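PDB 3KF6: protein stn1 from Schizosaccharomyces pombe, which is required for telomere maintenance, binds single-stranded telomeric DNA and pairs with Ten1 in a complex resembling Rpa2-Rpa3. Local coordinates for residues K144-T147 with K148-K151. Residues are numbered along the deposited sequence; the frame is centred on the assembly and turned at random.
Sequences KNLT and KISK
Thr147 and Lys151, one turn apart on a single continuous helix, make the tight side-chain contact here. The two side chains run side by side and point the same way, and the methyl CG2 of Thr147 presses on CE of Lys151 at 3.4 Å, closer than two carbons normally pack. Thr147 carries OG1 beside its backbone N (chi1 -60°), which turns CG2 anti to that N and onto the side where the extended lysine chain passes. In this rotamer the hydroxyl hydrogen-bonds back to Lys143 O, which fixes the rotation of the branch.

Backbone evidence for a regular alpha helix is the unbroken i to i+4 ladder. Its shortest rung joins Ser150 N to Leu146 O at 2.9 Å, with an N-H...O angle of 162°; the most bent joins Lys151 N to Thr147 O, 3.0 Å and 146°. Aliphatic carbons also lie against carbonyl oxygens, as where CG1 of Ile149 sits 3.2 Å from Asn145 O.

Between side chains the other approach is looser: CD2 of Leu146 and CD1 of Ile149 come only to 4.3 Å. On the exposed side, which includes Ile149, Lys148 touches the preceding turn only at its base, with CG 3.2 Å from Lys144 O, and its extended chain leads away.

The segment lies near the C-terminal end of helix 130-153, which follows the OB-fold strands. Leu146, Ile149 and Ser150 rest on Phe45 of strand 45-47, with Ser150 OG hydrogen-bonded to Met43 O, while Lys144 packs on Cys104 of the Ten1 chain.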
loop_
_atom_site.group_PDB
_atom_site.type_symbol
_atom_site.label_atom_id
_atom_site.label_comp_id
_atom_site.label_asym_id
_atom_site.label_seq_id
_atom_site.Cartn_x
_atom_site.Cartn_y
_atom_site.Cartn_z
ATOM N N LYS A 144 -8.710 1.782 16.396
ATOM C CA LYS A 144 -8.849 2.522 17.646
ATOM C C LYS A 144 -10.056 2.033 18.437
ATOM O O LYS A 144 -9.972 1.847 19.654
ATOM C CB LYS A 144 -8.954 4.021 17.369
ATOM C CG LYS A 144 -7.627 4.630 16.944
ATOM C CD LYS A 144 -7.765 6.087 16.531
ATOM C CE LYS A 144 -6.414 6.647 16.104
ATOM N NZ LYS A 144 -6.530 7.998 15.493
ATOM N N ASN A 145 -11.169 1.806 17.751
ATOM C CA ASN A 145 -12.370 1.329 18.426
ATOM C C ASN A 145 -12.188 -0.076 18.994
ATOM O O ASN A 145 -12.576 -0.342 20.133
ATOM C CB ASN A 145 -13.572 1.363 17.480
ATOM C CG ASN A 145 -14.121 2.765 17.297
ATOM O OD1 ASN A 145 -14.216 3.531 18.257
ATOM N ND2 ASN A 145 -14.495 3.104 16.071
ATOM N N LEU A 146 -11.600 -0.980 18.215
ATOM C CA LEU A 146 -11.394 -2.333 18.716
ATOM C C LEU A 146 -10.448 -2.336 19.912
ATOM O O LEU A 146 -10.629 -3.113 20.850
ATOM C CB LEU A 146 -10.846 -3.252 17.620
ATOM C CG LEU A 146 -11.821 -3.711 16.532
ATOM C CD1 LEU A 146 -11.173 -4.833 15.724
ATOM C CD2 LEU A 146 -13.111 -4.214 17.160
ATOM N N THR A 147 -9.446 -1.462 19.885
ATOM C CA THR A 147 -8.484 -1.371 20.981
ATOM C C THR A 147 -9.180 -0.949 22.276
ATOM O O THR A 147 -8.900 -1.499 23.341
ATOM C CB THR A 147 -7.365 -0.354 20.664
ATOM O OG1 THR A 147 -6.673 -0.753 19.475
ATOM C CG2 THR A 147 -6.372 -0.280 21.815
ATOM N N LYS A 148 -10.083 0.024 22.180
ATOM C CA LYS A 148 -10.817 0.509 23.345
ATOM C C LYS A 148 -11.705 -0.589 23.918
ATOM O O LYS A 148 -11.752 -0.794 25.133
ATOM C CB LYS A 148 -11.668 1.731 22.971
ATOM C CG LYS A 148 -10.868 2.933 22.502
ATOM C CD LYS A 148 -11.765 4.135 22.257
ATOM C CE LYS A 148 -10.945 5.346 21.849
ATOM N NZ LYS A 148 -11.785 6.562 21.685
ATOM N N ILE A 149 -12.410 -1.284 23.034
ATOM C CA ILE A 149 -13.295 -2.368 23.446
ATOM C C ILE A 149 -12.492 -3.451 24.149
ATOM O O ILE A 149 -12.879 -3.939 25.210
ATOM C CB ILE A 149 -14.009 -2.997 22.235
ATOM C CG1 ILE A 149 -14.905 -1.956 21.565
ATOM C CG2 ILE A 149 -14.827 -4.203 22.678
ATOM C CD1 ILE A 149 -15.529 -2.433 20.273
ATOM N N SER A 150 -11.363 -3.819 23.552
ATOM C CA SER A 150 -10.497 -4.844 24.116
ATOM C C SER A 150 -9.998 -4.450 25.501
ATOM O O SER A 150 -9.885 -5.295 26.388
ATOM C CB SER A 150 -9.302 -5.093 23.193
ATOM O OG SER A 150 -8.411 -6.038 23.756
ATOM N N LYS A 151 -9.703 -3.165 25.683
ATOM C CA LYS A 151 -9.213 -2.669 26.964
ATOM C C LYS A 151 -10.305 -2.628 28.028
ATOM O O LYS A 151 -10.022 -2.781 29.219
ATOM C CB LYS A 151 -8.610 -1.271 26.798
ATOM C CG LYS A 151 -7.360 -1.228 25.932
ATOM C CD LYS A 151 -6.767 0.173 25.895
ATOM C CE LYS A 151 -5.519 0.223 25.032
ATOM N NZ LYS A 151 -4.906 1.580 25.015
#